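Local coordinates for m3DLH protein (Halieaceae bacterium, PDB 7JKA) that probably hydrolyses ester or lactone bonds as a member of the dienelactone hydrolase family, with an alpha/beta-hydrolase fold, at residues A[175-180]-A[205-210]. Numbering follows the deposited sequence.
Sequences VCHGAE and FTFYGN
Val175 and His177 meet Phe205 and Phe207 on one face of two neighbouring parallel strands, 172-178 and the edge strand 203-208, which helix 186-198 joins in a beta-alpha-beta crossover of the alpha/beta-hydrolase fold. Four backbone hydrogen bonds zip the pair together; the last, from Ala179 N to Tyr208 O (3.0 Å), reaches its acceptor from well above the carbonyl plane. Phe205 lies between two partners. With CG anti to its own N (chi1 -172°), the ring is laid across the neighbouring strand: its CB starts on the shared face, CG and CD2 run past Val175 CB, and CE2 comes 3.5 Å from Val175 CG1, a methyl seated over the ring face in a CH-pi contact. On the other flank CE1 lies 3.6 Å from His177 CB, and at the tip CZ touches both that CB and Val175 CG1. The beta-branched valine suits a strand and offers this methyl, while Ile189 and Met193 of the helix also pack on Phe205. Replacing Phe205 by an alanine would probably strip Val175 CG1 and His177 CB of their aromatic cover and open a gap against Ile189 and Met193. His177 turns the edge of its imidazole to the face of Phe207 in an offset edge-to-face pair, planes at 86°, the two side chains pointing the same way. On the opposite face of the sheet, Tyr208 CE2 presents its ring edge to Cys176 CB at 3.6 Å, and the small Cys176 also touches Ser238 of helix 232-250. Beyond the strands, one water donates to both Glu180 OE2 (2.8 Å) and Gly209 O (2.7 Å).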
ATOM      1  N   VAL A 175      -0.974   5.210  -9.519  1.00 12.92           N
ATOM      2  CA  VAL A 175       0.424   4.813  -9.326  1.00 10.12           C
ATOM      3  C   VAL A 175       1.264   6.078  -9.261  1.00 11.95           C
ATOM      4  O   VAL A 175       1.307   6.839 -10.234  1.00 12.57           O
ATOM      5  CB  VAL A 175       0.917   3.904 -10.462  1.00 11.55           C
ATOM      6  CG1 VAL A 175       2.420   3.681 -10.343  1.00 16.60           C
ATOM      7  CG2 VAL A 175       0.182   2.563 -10.414  1.00 14.35           C
ATOM      8  N   CYS A 176       1.941   6.306  -8.132  1.00 12.06           N
ATOM      9  CA  CYS A 176       2.881   7.418  -7.981  1.00 12.36           C
ATOM     10  C   CYS A 176       4.296   6.865  -8.101  1.00 11.31           C
ATOM     11  O   CYS A 176       4.802   6.193  -7.190  1.00 13.90           O
ATOM     12  CB  CYS A 176       2.698   8.140  -6.648  1.00 11.32           C
ATOM     13  SG  CYS A 176       1.013   8.770  -6.390  1.00 13.32           S
ATOM     14  N   HIS A 177       4.948   7.179  -9.208  1.00 12.63           N
ATOM     15  CA  HIS A 177       6.174   6.528  -9.645  1.00 12.70           C
ATOM     16  C   HIS A 177       7.302   7.550  -9.731  1.00 16.17           C
ATOM     17  O   HIS A 177       7.135   8.616 -10.342  1.00 16.52           O
ATOM     18  CB  HIS A 177       5.932   5.897 -11.021  1.00 13.83           C
ATOM     19  CG  HIS A 177       7.153   5.319 -11.658  1.00 16.03           C
ATOM     20  ND1 HIS A 177       7.805   4.213 -11.153  1.00 17.49           N
ATOM     21  CD2 HIS A 177       7.826   5.675 -12.784  1.00 16.72           C
ATOM     22  CE1 HIS A 177       8.839   3.924 -11.931  1.00 19.90           C
ATOM     23  NE2 HIS A 177       8.870   4.794 -12.927  1.00 20.97           N
ATOM     24  N   GLY A 178       8.459   7.221  -9.162  1.00 13.12           N
ATOM     25  CA  GLY A 178       9.639   8.034  -9.322  1.00 13.92           C
ATOM     26  C   GLY A 178      10.282   7.756 -10.664  1.00 16.28           C
ATOM     27  O   GLY A 178      10.645   6.619 -10.955  1.00 17.97           O
ATOM     28  N   ALA A 179      10.398   8.776 -11.517  1.00 15.58           N
ATOM     29  CA  ALA A 179      10.890   8.541 -12.859  1.00 16.54           C
ATOM     30  C   ALA A 179      12.353   8.105 -12.876  1.00 21.86           C
ATOM     31  O   ALA A 179      12.794   7.491 -13.857  1.00 24.51           O
ATOM     32  CB  ALA A 179      10.696   9.808 -13.703  1.00 20.81           C
ATOM     33  N   GLU A 180      13.110   8.397 -11.813  1.00 18.02           N
ATOM     34  CA  GLU A 180      14.505   7.982 -11.708  1.00 19.88           C
ATOM     35  C   GLU A 180      14.681   6.684 -10.928  1.00 19.94           C
ATOM     36  O   GLU A 180      15.822   6.309 -10.629  1.00 24.41           O
ATOM     37  CB  GLU A 180      15.333   9.083 -11.053  1.00 26.13           C
ATOM     38  CG  GLU A 180      15.377  10.366 -11.862  1.00 24.83           C
ATOM     39  CD  GLU A 180      15.877  10.135 -13.277  1.00 38.13           C
ATOM     40  OE1 GLU A 180      16.851   9.363 -13.476  1.00 33.35           O
ATOM     41  OE2 GLU A 180      15.290  10.729 -14.202  1.00 43.84           O
ATOM     42  N   PHE A 205      -1.427   7.101 -13.776  1.00 12.62           N
ATOM     43  CA  PHE A 205      -0.038   6.733 -13.523  1.00 11.92           C
ATOM     44  C   PHE A 205       0.772   8.004 -13.695  1.00 13.07           C
ATOM     45  O   PHE A 205       0.779   8.580 -14.778  1.00 13.26           O
ATOM     46  CB  PHE A 205       0.392   5.639 -14.499  1.00 13.73           C
ATOM     47  CG  PHE A 205       1.746   5.029 -14.223  1.00 14.64           C
ATOM     48  CD1 PHE A 205       2.901   5.784 -14.283  1.00 17.81           C
ATOM     49  CD2 PHE A 205       1.857   3.668 -13.962  1.00 13.46           C
ATOM     50  CE1 PHE A 205       4.147   5.211 -14.060  1.00 17.34           C
ATOM     51  CE2 PHE A 205       3.092   3.092 -13.741  1.00 14.45           C
ATOM     52  CZ  PHE A 205       4.233   3.875 -13.763  1.00 18.56           C
ATOM     53  N   THR A 206       1.398   8.474 -12.620  1.00 12.72           N
ATOM     54  CA  THR A 206       2.169   9.714 -12.645  1.00 12.89           C
ATOM     55  C   THR A 206       3.655   9.416 -12.505  1.00 13.49           C
ATOM     56  O   THR A 206       4.082   8.758 -11.550  1.00 13.72           O
ATOM     57  CB  THR A 206       1.707  10.690 -11.559  1.00 12.94           C
ATOM     58  OG1 THR A 206       0.330  11.030 -11.812  1.00 14.21           O
ATOM     59  CG2 THR A 206       2.574  11.954 -11.546  1.00 14.96           C
ATOM     60  N   PHE A 207       4.420   9.887 -13.478  1.00 11.99           N
ATOM     61  CA  PHE A 207       5.882   9.937 -13.430  1.00 13.93           C
ATOM     62  C   PHE A 207       6.280  11.225 -12.720  1.00 13.44           C
ATOM     63  O   PHE A 207       5.999  12.327 -13.219  1.00 14.53           O
ATOM     64  CB  PHE A 207       6.484   9.927 -14.837  1.00 14.14           C
ATOM     65  CG  PHE A 207       6.393   8.612 -15.562  1.00 17.90           C
ATOM     66  CD1 PHE A 207       5.186   8.167 -16.085  1.00 19.73           C
ATOM     67  CD2 PHE A 207       7.533   7.854 -15.772  1.00 17.12           C
ATOM     68  CE1 PHE A 207       5.116   6.961 -16.790  1.00 24.64           C
ATOM     69  CE2 PHE A 207       7.477   6.640 -16.488  1.00 18.23           C
ATOM     70  CZ  PHE A 207       6.260   6.195 -16.973  1.00 20.89           C
ATOM     71  N   TYR A 208       6.924  11.102 -11.559  1.00 13.63           N
ATOM     72  CA  TYR A 208       7.466  12.253 -10.832  1.00 13.64           C
ATOM     73  C   TYR A 208       8.949  12.372 -11.176  1.00 18.63           C
ATOM     74  O   TYR A 208       9.772  11.569 -10.725  1.00 16.84           O
ATOM     75  CB  TYR A 208       7.256  12.096  -9.330  1.00 16.17           C
ATOM     76  CG  TYR A 208       5.807  12.225  -8.934  1.00 15.56           C
ATOM     77  CD1 TYR A 208       5.225  13.480  -8.790  1.00 15.98           C
ATOM     78  CD2 TYR A 208       5.023  11.101  -8.684  1.00 14.76           C
ATOM     79  CE1 TYR A 208       3.880  13.603  -8.410  1.00 12.51           C
ATOM     80  CE2 TYR A 208       3.701  11.223  -8.313  1.00 15.38           C
ATOM     81  CZ  TYR A 208       3.136  12.480  -8.171  1.00 14.56           C
ATOM     82  OH  TYR A 208       1.810  12.620  -7.794  1.00 16.90           O
ATOM     83  N   GLY A 209       9.295  13.378 -11.982  1.00 16.34           N
ATOM     84  CA  GLY A 209      10.646  13.448 -12.488  1.00 17.06           C
ATOM     85  C   GLY A 209      11.712  13.587 -11.425  1.00 23.19           C
ATOM     86  O   GLY A 209      12.831  13.094 -11.594  1.00 25.83           O
ATOM     87  N   ASN A 210      11.398  14.249 -10.322  1.00 19.03           N
ATOM     88  CA  ASN A 210      12.440  14.522  -9.336  1.00 37.39           C
ATOM     89  C   ASN A 210      12.948  13.258  -8.642  1.00 27.44           C
ATOM     90  O   ASN A 210      14.033  13.274  -8.060  1.00 23.88           O
ATOM     91  CB  ASN A 210      11.915  15.480  -8.258  1.00 32.36           C
ATOM     92  CG  ASN A 210      11.639  16.885  -8.774  1.00 46.41           C
ATOM     93  OD1 ASN A 210      12.202  17.338  -9.779  1.00 35.43           O
ATOM     94  ND2 ASN A 210      10.768  17.594  -8.057  1.00 36.60           N
TER
HETATM   95  O   HOH W   1      14.009  13.209 -14.042  1.00 25.20           O